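Fucolectin-related protein (Streptococcus pneumoniae, PDB 2J22) probably binds fucose-containing glycans such as blood group antigens, as a calcium-containing carbohydrate-binding module of a pneumococcal virulence factor. Local coordinates at residues A[21-35]-A[48-62]. Sequence-based numbering, arbitrary orientation.
Sequences TRQSSTDYNGFSRLA and SVTHTKEDSPSWWEI. With CA (calcium ion), chain B.
With CG of Arg22 tucked between its own backbone N and carbonyl carbon (chi1 73°) and the chain extended from there to NE, the guanidinium runs alongside Glu61, whose CG is anti to the backbone N (chi1 -159°). NE and NH2 both donate to Glu61 OE1 in a side-on salt bridge, from the same face of the carboxylate, NE at 2.9 Å, while Trp59 CH2 lies over the guanidinium centre. Arg22 and Glu61 are also an antiparallel hydrogen-bonded pair, with Glu61 N 2.8 Å from Arg22 O. On the other face of the sheet, Trp60 directs its indole N-H almost straight (173°) and in the ring plane to Ser32 O, 3.0 Å from NE1, tying the 3-10 turn to the strand. Where strand 20-23 ends, Ser24 CB sits over the five-membered ring of Trp59, a CH-pi contact 3.5 Å from its centroid, and the Ser24 hydroxyl donates to Asp55 OD2 (2.7 Å from OG); Ser25 OG accepts from Lys53 N. The Gln23 amide ties its own strand to the loop 26-30: NE2 donates to Gly30 O (2.8 Å) and to Thr26 OG1, and a water joins OE1 to Thr50 OG1, which is also hydrogen-bonded to Leu139. Farther out, Tyr28 turns its edge to the His51 face, centroids 4.8 Å apart. At the far end Leu34 O and both Ser48 oxygens bind calcium, with Asp37, Asn39, Ala140 and Glu141. The contact thus pairs edge strand 20-23 with strand 59-64 in a five-stranded antiparallel sheet of this galactose-binding-like fold; Glu61 OE2 forms a second salt bridge, to Arg127 on strand 125-130, and Trp60 packs on Leu139 and Val142 of strand 139-146 in the other sheet.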
ATOM      1  N   THR A  21       0.487   3.758   9.989  1.00 26.11           N
ATOM      2  CA  THR A  21       0.100   2.568   9.234  1.00 25.66           C
ATOM      3  C   THR A  21      -0.330   1.396  10.117  1.00 26.39           C
ATOM      4  O   THR A  21       0.013   1.312  11.359  1.00 25.98           O
ATOM      5  CB  THR A  21       1.212   2.152   8.241  1.00 25.31           C
ATOM      6  OG1 THR A  21       2.413   1.863   8.966  1.00 26.68           O
ATOM      7  CG2 THR A  21       1.580   3.310   7.336  1.00 24.02           C
ATOM      8  N   ARG A  22      -1.076   0.472   9.519  1.00 24.58           N
ATOM      9  CA  ARG A  22      -1.310  -0.785  10.195  1.00 26.31           C
ATOM     10  C   ARG A  22      -1.589  -1.907   9.169  1.00 25.51           C
ATOM     11  O   ARG A  22      -1.813  -1.633   7.989  1.00 25.50           O
ATOM     12  CB  ARG A  22      -2.459  -0.647  11.224  1.00 26.27           C
ATOM     13  CG  ARG A  22      -3.798  -0.532  10.595  1.00 29.95           C
ATOM     14  CD  ARG A  22      -4.893  -0.056  11.528  1.00 31.98           C
ATOM     15  NE  ARG A  22      -6.143   0.033  10.765  1.00 35.74           N
ATOM     16  CZ  ARG A  22      -7.182  -0.742  11.018  1.00 33.70           C
ATOM     17  NH1 ARG A  22      -7.105  -1.627  12.009  1.00 36.22           N
ATOM     18  NH2 ARG A  22      -8.284  -0.641  10.306  1.00 32.13           N
ATOM     19  N   GLN A  23      -1.616  -3.154   9.620  1.00 24.91           N
ATOM     20  CA  GLN A  23      -1.863  -4.241   8.672  1.00 24.54           C
ATOM     21  C   GLN A  23      -2.459  -5.426   9.406  1.00 25.03           C
ATOM     22  O   GLN A  23      -2.501  -5.441  10.634  1.00 26.24           O
ATOM     23  CB  GLN A  23      -0.561  -4.597   7.880  1.00 23.30           C
ATOM     24  CG  GLN A  23       0.668  -5.074   8.711  1.00 22.63           C
ATOM     25  CD  GLN A  23       2.006  -5.147   7.917  1.00 19.78           C
ATOM     26  OE1 GLN A  23       2.092  -4.752   6.717  1.00 20.03           O
ATOM     27  NE2 GLN A  23       3.000  -5.703   8.530  1.00 19.52           N
ATOM     28  N   SER A  24      -2.934  -6.396   8.655  1.00 26.27           N
ATOM     29  CA  SER A  24      -3.667  -7.538   9.156  1.00 26.40           C
ATOM     30  C   SER A  24      -2.818  -8.329  10.154  1.00 27.07           C
ATOM     31  O   SER A  24      -3.349  -8.784  11.171  1.00 27.62           O
ATOM     32  CB  SER A  24      -4.114  -8.401   7.988  1.00 27.14           C
ATOM     33  OG  SER A  24      -2.960  -8.812   7.253  1.00 25.70           O
ATOM     34  N   SER A  25      -1.512  -8.488   9.887  1.00 25.21           N
ATOM     35  CA  SER A  25      -0.636  -9.127  10.871  1.00 23.82           C
ATOM     36  C   SER A  25       0.811  -8.848  10.449  1.00 23.75           C
ATOM     37  O   SER A  25       1.055  -8.284   9.412  1.00 21.18           O
ATOM     38  CB  SER A  25      -0.874 -10.651  10.962  1.00 22.37           C
ATOM     39  OG  SER A  25      -0.594 -11.261   9.701  1.00 22.82           O
ATOM     40  N   THR A  26       1.787  -9.291  11.211  1.00 25.15           N
ATOM     41  CA  THR A  26       3.166  -8.999  10.800  1.00 26.25           C
ATOM     42  C   THR A  26       4.008 -10.257  10.907  1.00 27.51           C
ATOM     43  O   THR A  26       3.902 -11.015  11.913  1.00 27.00           O
ATOM     44  CB  THR A  26       3.719  -7.922  11.731  1.00 26.76           C
ATOM     45  OG1 THR A  26       2.996  -6.685  11.553  1.00 27.97           O
ATOM     46  CG2 THR A  26       5.187  -7.609  11.432  1.00 24.26           C
ATOM     47  N   ASP A  27       4.827 -10.506   9.888  1.00 26.64           N
ATOM     48  CA  ASP A  27       5.742 -11.647   9.936  1.00 27.53           C
ATOM     49  C   ASP A  27       7.127 -11.158   9.526  1.00 26.43           C
ATOM     50  O   ASP A  27       7.242 -10.183   8.804  1.00 24.78           O
ATOM     51  CB  ASP A  27       5.246 -12.709   8.987  1.00 28.43           C
ATOM     52  CG  ASP A  27       5.330 -14.114   9.557  1.00 32.79           C
ATOM     53  OD1 ASP A  27       5.740 -14.274  10.712  1.00 34.17           O
ATOM     54  OD2 ASP A  27       5.004 -15.122   8.889  1.00 34.19           O
ATOM     55  N   TYR A  28       8.177 -11.771  10.062  1.00 24.90           N
ATOM     56  CA  TYR A  28       9.550 -11.516   9.534  1.00 24.68           C
ATOM     57  C   TYR A  28      10.005 -10.086   9.745  1.00 23.52           C
ATOM     58  O   TYR A  28      10.714  -9.498   8.954  1.00 22.91           O
ATOM     59  CB  TYR A  28       9.674 -11.916   8.056  1.00 23.27           C
ATOM     60  CG  TYR A  28       9.251 -13.351   7.806  1.00 24.64           C
ATOM     61  CD1 TYR A  28       9.961 -14.414   8.378  1.00 25.22           C
ATOM     62  CD2 TYR A  28       8.141 -13.663   6.985  1.00 21.20           C
ATOM     63  CE1 TYR A  28       9.562 -15.757   8.199  1.00 23.89           C
ATOM     64  CE2 TYR A  28       7.726 -15.019   6.775  1.00 23.58           C
ATOM     65  CZ  TYR A  28       8.451 -16.053   7.390  1.00 25.56           C
ATOM     66  OH  TYR A  28       8.087 -17.377   7.182  1.00 27.90           O
ATOM     67  N   ASN A  29       9.596  -9.504  10.855  1.00 24.88           N
ATOM     68  CA  ASN A  29       9.874  -8.093  11.079  1.00 24.29           C
ATOM     69  C   ASN A  29       9.394  -7.153   9.959  1.00 24.80           C
ATOM     70  O   ASN A  29       9.974  -6.070   9.742  1.00 24.48           O
ATOM     71  CB  ASN A  29      11.382  -7.925  11.406  1.00 25.52           C
ATOM     72  CG  ASN A  29      11.684  -8.284  12.862  1.00 28.41           C
ATOM     73  OD1 ASN A  29      10.763  -8.325  13.662  1.00 32.42           O
ATOM     74  ND2 ASN A  29      12.961  -8.562  13.197  1.00 25.03           N
ATOM     75  N   GLY A  30       8.346  -7.558   9.222  1.00 25.48           N
ATOM     76  CA  GLY A  30       7.875  -6.729   8.114  1.00 23.64           C
ATOM     77  C   GLY A  30       6.876  -5.684   8.526  1.00 23.31           C
ATOM     78  O   GLY A  30       5.759  -5.692   8.056  1.00 23.74           O
ATOM     79  N   PHE A  31       7.298  -4.725   9.345  1.00 24.56           N
ATOM     80  CA  PHE A  31       6.343  -3.811   9.963  1.00 25.25           C
ATOM     81  C   PHE A  31       5.641  -2.983   8.896  1.00 24.44           C
ATOM     82  O   PHE A  31       6.259  -2.626   7.942  1.00 23.09           O
ATOM     83  CB  PHE A  31       7.024  -2.928  11.038  1.00 26.16           C
ATOM     84  CG  PHE A  31       7.955  -3.701  11.931  1.00 27.61           C
ATOM     85  CD1 PHE A  31       7.474  -4.777  12.655  1.00 30.04           C
ATOM     86  CD2 PHE A  31       9.314  -3.394  11.993  1.00 32.47           C
ATOM     87  CE1 PHE A  31       8.312  -5.535  13.475  1.00 34.84           C
ATOM     88  CE2 PHE A  31      10.190  -4.150  12.833  1.00 35.64           C
ATOM     89  CZ  PHE A  31       9.676  -5.230  13.562  1.00 35.11           C
ATOM     90  N   SER A  32       4.355  -2.695   9.108  1.00 24.54           N
ATOM     91  CA  SER A  32       3.581  -1.795   8.266  1.00 23.63           C
ATOM     92  C   SER A  32       4.268  -0.455   7.904  1.00 22.53           C
ATOM     93  O   SER A  32       4.146  -0.017   6.771  1.00 22.19           O
ATOM     94  CB  SER A  32       2.111  -1.635   8.768  1.00 22.95           C
ATOM     95  OG  SER A  32       2.000  -0.711   9.847  1.00 25.96           O
ATOM     96  N   ARG A  33       5.048   0.132   8.805  1.00 22.64           N
ATOM     97  CA  ARG A  33       5.695   1.438   8.610  0.50 22.45           C
ATOM     98  C   ARG A  33       6.750   1.386   7.514  1.00 22.59           C
ATOM     99  O   ARG A  33       7.160   2.424   7.004  1.00 21.70           O
ATOM    100  CB  ARG A  33       6.363   1.899   9.932  0.50 23.19           C
ATOM    101  CG  ARG A  33       7.514   0.941  10.470  0.50 22.50           C
ATOM    102  CD  ARG A  33       8.357   1.543  11.569  0.50 24.33           C
ATOM    103  NE  ARG A  33       9.440   0.656  12.036  0.50 25.20           N
ATOM    104  CZ  ARG A  33       9.336  -0.139  13.091  0.50 26.72           C
ATOM    105  NH1 ARG A  33       8.211  -0.181  13.775  0.50 29.47           N
ATOM    106  NH2 ARG A  33      10.349  -0.892  13.468  0.50 26.73           N
ATOM    107  N   LEU A  34       7.182   0.143   7.157  1.00 21.94           N
ATOM    108  CA  LEU A  34       8.289  -0.031   6.222  1.00 21.28           C
ATOM    109  C   LEU A  34       7.792   0.419   4.879  1.00 21.75           C
ATOM    110  O   LEU A  34       8.623   0.732   4.001  1.00 21.65           O
ATOM    111  CB  LEU A  34       8.770  -1.475   6.146  1.00 22.51           C
ATOM    112  CG  LEU A  34       9.392  -1.967   7.471  1.00 21.06           C
ATOM    113  CD1 LEU A  34       9.971  -3.378   7.413  1.00 21.78           C
ATOM    114  CD2 LEU A  34      10.465  -0.879   7.902  1.00 20.43           C
ATOM    115  N   ALA A  35       6.470   0.448   4.695  1.00 19.81           N
ATOM    116  CA  ALA A  35       6.007   0.941   3.365  1.00 20.07           C
ATOM    117  C   ALA A  35       5.944   2.485   3.288  1.00 19.20           C
ATOM    118  O   ALA A  35       5.600   3.045   2.254  1.00 21.18           O
ATOM    119  CB  ALA A  35       4.620   0.309   2.928  1.00 18.36           C
ATOM    120  N   SER A  48      13.280  -2.873   4.176  1.00 24.43           N
ATOM    121  CA  SER A  48      12.312  -1.823   3.869  1.00 23.44           C
ATOM    122  C   SER A  48      11.039  -2.323   3.195  1.00 20.84           C
ATOM    123  O   SER A  48      10.320  -1.565   2.552  1.00 19.30           O
ATOM    124  CB  SER A  48      12.997  -0.668   3.095  1.00 24.66           C
ATOM    125  OG  SER A  48      12.304   0.555   3.320  1.00 25.92           O
ATOM    126  N   VAL A  49      10.717  -3.595   3.431  1.00 19.65           N
ATOM    127  CA  VAL A  49       9.550  -4.234   2.904  1.00 19.80           C
ATOM    128  C   VAL A  49       8.669  -4.843   4.012  1.00 21.30           C
ATOM    129  O   VAL A  49       9.183  -5.565   4.943  1.00 19.55           O
ATOM    130  CB  VAL A  49       9.979  -5.293   1.804  1.00 22.17           C
ATOM    131  CG1 VAL A  49       8.763  -5.933   1.077  1.00 19.79           C
ATOM    132  CG2 VAL A  49      10.896  -4.655   0.842  1.00 22.25           C
ATOM    133  N   THR A  50       7.348  -4.527   3.931  1.00 20.68           N
ATOM    134  CA  THR A  50       6.357  -5.043   4.881  1.00 19.37           C
ATOM    135  C   THR A  50       6.155  -6.572   4.598  1.00 19.00           C
ATOM    136  O   THR A  50       6.541  -7.102   3.529  1.00 19.06           O
ATOM    137  CB  THR A  50       4.971  -4.296   4.743  1.00 18.82           C
ATOM    138  OG1 THR A  50       4.330  -4.734   3.547  1.00 21.59           O
ATOM    139  CG2 THR A  50       5.092  -2.694   4.608  1.00 19.60           C
ATOM    140  N   HIS A  51       5.516  -7.261   5.524  1.00 18.73           N
ATOM    141  CA  HIS A  51       5.234  -8.700   5.446  1.00 19.84           C
ATOM    142  C   HIS A  51       4.136  -9.069   6.417  1.00 19.74           C
ATOM    143  O   HIS A  51       4.295  -8.843   7.642  1.00 21.52           O
ATOM    144  CB  HIS A  51       6.498  -9.541   5.734  1.00 20.03           C
ATOM    145  CG  HIS A  51       6.509 -10.877   5.031  1.00 22.91           C
ATOM    146  ND1 HIS A  51       5.435 -11.738   5.029  1.00 20.50           N
ATOM    147  CD2 HIS A  51       7.472 -11.481   4.300  1.00 22.03           C
ATOM    148  CE1 HIS A  51       5.743 -12.832   4.347  1.00 22.24           C
ATOM    149  NE2 HIS A  51       6.973 -12.694   3.880  1.00 22.37           N
ATOM    150  N   THR A  52       2.996  -9.513   5.910  1.00 21.11           N
ATOM    151  CA  THR A  52       1.974 -10.093   6.783  1.00 20.89           C
ATOM    152  C   THR A  52       2.214 -11.578   6.965  1.00 22.44           C
ATOM    153  O   THR A  52       2.998 -12.206   6.227  1.00 21.55           O
ATOM    154  CB  THR A  52       0.517  -9.799   6.267  1.00 22.25           C
ATOM    155  OG1 THR A  52       0.305 -10.541   5.059  1.00 23.23           O
ATOM    156  CG2 THR A  52       0.348  -8.279   5.783  1.00 20.13           C
ATOM    157  N   LYS A  53       1.528 -12.164   7.949  1.00 22.88           N
ATOM    158  CA  LYS A  53       1.282 -13.585   7.957  1.00 23.55           C
ATOM    159  C   LYS A  53       0.406 -14.033   6.795  1.00 25.18           C
ATOM    160  O   LYS A  53      -0.064 -13.222   6.005  1.00 22.42           O
ATOM    161  CB  LYS A  53       0.656 -14.003   9.261  1.00 24.89           C
ATOM    162  CG  LYS A  53       1.674 -13.900  10.414  1.00 25.31           C
ATOM    163  CD  LYS A  53       0.964 -13.967  11.752  1.00 32.20           C
ATOM    164  CE  LYS A  53       1.828 -14.519  12.855  1.00 36.30           C
ATOM    165  NZ  LYS A  53       2.955 -13.615  13.174  1.00 39.83           N
ATOM    166  N   GLU A  54       0.087 -15.325   6.780  1.00 24.64           N
ATOM    167  CA  GLU A  54      -0.678 -15.866   5.664  1.00 24.81           C
ATOM    168  C   GLU A  54      -2.188 -15.670   5.914  1.00 24.15           C
ATOM    169  O   GLU A  54      -2.925 -16.608   6.248  1.00 23.10           O
ATOM    170  CB  GLU A  54      -0.345 -17.322   5.478  1.00 26.31           C
ATOM    171  CG  GLU A  54       1.098 -17.595   5.043  1.00 29.40           C
ATOM    172  CD  GLU A  54       1.410 -19.067   5.235  1.00 35.93           C
ATOM    173  OE1 GLU A  54       1.600 -19.521   6.389  1.00 37.74           O
ATOM    174  OE2 GLU A  54       1.365 -19.795   4.245  1.00 39.89           O
ATOM    175  N   ASP A  55      -2.647 -14.436   5.796  1.00 22.94           N
ATOM    176  CA  ASP A  55      -3.965 -14.080   6.360  1.00 24.38           C
ATOM    177  C   ASP A  55      -5.103 -14.281   5.359  1.00 24.22           C
ATOM    178  O   ASP A  55      -4.855 -14.520   4.153  1.00 23.95           O
ATOM    179  CB  ASP A  55      -3.988 -12.601   6.830  1.00 24.15           C
ATOM    180  CG  ASP A  55      -3.170 -12.365   8.049  1.00 25.45           C
ATOM    181  OD1 ASP A  55      -3.048 -13.267   8.930  1.00 30.11           O
ATOM    182  OD2 ASP A  55      -2.591 -11.299   8.226  1.00 24.62           O
ATOM    183  N   SER A  56      -6.350 -14.112   5.834  1.00 24.11           N
ATOM    184  CA  SER A  56      -7.509 -14.394   4.998  1.00 24.88           C
ATOM    185  C   SER A  56      -8.611 -13.280   4.986  1.00 25.19           C
ATOM    186  O   SER A  56      -9.676 -13.481   5.549  1.00 26.42           O
ATOM    187  CB  SER A  56      -8.120 -15.769   5.438  1.00 23.72           C
ATOM    188  OG  SER A  56      -7.116 -16.745   5.540  1.00 24.02           O
ATOM    189  N   PRO A  57      -8.402 -12.130   4.326  1.00 25.79           N
ATOM    190  CA  PRO A  57      -7.201 -11.796   3.552  1.00 24.15           C
ATOM    191  C   PRO A  57      -6.090 -11.092   4.319  1.00 22.96           C
ATOM    192  O   PRO A  57      -6.303 -10.503   5.383  1.00 23.31           O
ATOM    193  CB  PRO A  57      -7.763 -10.773   2.531  1.00 26.34           C
ATOM    194  CG  PRO A  57      -8.852 -10.063   3.300  1.00 23.68           C
ATOM    195  CD  PRO A  57      -9.446 -11.071   4.229  1.00 23.96           C
ATOM    196  N   SER A  58      -4.906 -11.061   3.711  1.00 22.77           N
ATOM    197  CA  SER A  58      -3.889 -10.077   4.052  1.00 21.49           C
ATOM    198  C   SER A  58      -4.206  -8.680   3.517  1.00 20.66           C
ATOM    199  O   SER A  58      -4.620  -8.521   2.367  1.00 21.93           O
ATOM    200  CB  SER A  58      -2.496 -10.509   3.546  1.00 19.81           C
ATOM    201  OG  SER A  58      -2.208 -11.853   3.929  1.00 18.93           O
ATOM    202  N   TRP A  59      -3.974  -7.652   4.348  1.00 20.72           N
ATOM    203  CA  TRP A  59      -4.196  -6.296   3.912  1.00 19.02           C
ATOM    204  C   TRP A  59      -3.233  -5.358   4.674  1.00 19.16           C
ATOM    205  O   TRP A  59      -2.640  -5.730   5.664  1.00 19.65           O
ATOM    206  CB  TRP A  59      -5.693  -5.888   4.092  1.00 18.47           C
ATOM    207  CG  TRP A  59      -6.185  -6.071   5.543  1.00 21.67           C
ATOM    208  CD1 TRP A  59      -6.915  -7.104   6.026  1.00 23.92           C
ATOM    209  CD2 TRP A  59      -5.979  -5.179   6.643  1.00 22.74           C
ATOM    210  NE1 TRP A  59      -7.158  -6.936   7.373  1.00 21.07           N
ATOM    211  CE2 TRP A  59      -6.589  -5.759   7.777  1.00 24.84           C
ATOM    212  CE3 TRP A  59      -5.323  -3.937   6.793  1.00 26.27           C
ATOM    213  CZ2 TRP A  59      -6.540  -5.163   9.053  1.00 23.49           C
ATOM    214  CZ3 TRP A  59      -5.271  -3.334   8.046  1.00 25.85           C
ATOM    215  CH2 TRP A  59      -5.901  -3.949   9.172  1.00 27.65           C
ATOM    216  N   TRP A  60      -3.131  -4.142   4.178  1.00 18.72           N
ATOM    217  CA  TRP A  60      -2.330  -3.075   4.762  1.00 19.14           C
ATOM    218  C   TRP A  60      -3.054  -1.740   4.570  1.00 19.67           C
ATOM    219  O   TRP A  60      -3.757  -1.511   3.568  1.00 18.33           O
ATOM    220  CB  TRP A  60      -0.926  -3.071   4.109  1.00 17.59           C
ATOM    221  CG  TRP A  60      -0.037  -1.890   4.395  1.00 15.47           C
ATOM    222  CD1 TRP A  60       1.103  -1.911   5.128  1.00 14.45           C
ATOM    223  CD2 TRP A  60      -0.118  -0.594   3.808  1.00 16.08           C
ATOM    224  NE1 TRP A  60       1.707  -0.686   5.074  1.00 19.70           N
ATOM    225  CE2 TRP A  60       0.995   0.130   4.252  1.00 15.72           C
ATOM    226  CE3 TRP A  60      -1.009   0.021   2.895  1.00 14.81           C
ATOM    227  CZ2 TRP A  60       1.208   1.476   3.933  1.00 18.19           C
ATOM    228  CZ3 TRP A  60      -0.785   1.351   2.525  1.00 17.75           C
ATOM    229  CH2 TRP A  60       0.313   2.073   3.064  1.00 19.86           C
ATOM    230  N   GLU A  61      -2.900  -0.843   5.534  1.00 21.57           N
ATOM    231  CA  GLU A  61      -3.643   0.411   5.514  1.00 22.53           C
ATOM    232  C   GLU A  61      -2.822   1.585   5.998  1.00 22.74           C
ATOM    233  O   GLU A  61      -1.971   1.432   6.907  1.00 24.53           O
ATOM    234  CB  GLU A  61      -4.811   0.300   6.485  1.00 22.86           C
ATOM    235  CG  GLU A  61      -5.925   1.272   6.243  1.00 25.56           C
ATOM    236  CD  GLU A  61      -7.096   0.833   7.047  1.00 31.15           C
ATOM    237  OE1 GLU A  61      -7.087   1.094   8.280  1.00 31.28           O
ATOM    238  OE2 GLU A  61      -7.950   0.174   6.455  1.00 28.59           O
ATOM    239  N   ILE A  62      -3.121   2.760   5.435  1.00 22.69           N
ATOM    240  CA  ILE A  62      -2.472   4.021   5.814  1.00 24.09           C
ATOM    241  C   ILE A  62      -3.562   5.051   6.132  1.00 24.69           C
ATOM    242  O   ILE A  62      -4.562   5.152   5.411  1.00 23.26           O
ATOM    243  CB  ILE A  62      -1.530   4.532   4.721  1.00 23.18           C
ATOM    244  CG1 ILE A  62      -0.798   5.799   5.209  1.00 22.23           C
ATOM    245  CG2 ILE A  62      -2.313   4.751   3.382  1.00 25.65           C
ATOM    246  CD1 ILE A  62       0.244   6.326   4.273  1.00 21.13           C
TER
HETATM  247 CA    CA B1150      10.117   1.038   2.184  1.00 22.38          CA
HETATM  248  O   HOH W   1       1.933  -5.558   4.317  1.00 15.70           O
HETATM  249  O   HOH W   2       3.985 -14.854   6.272  1.00 28.63           O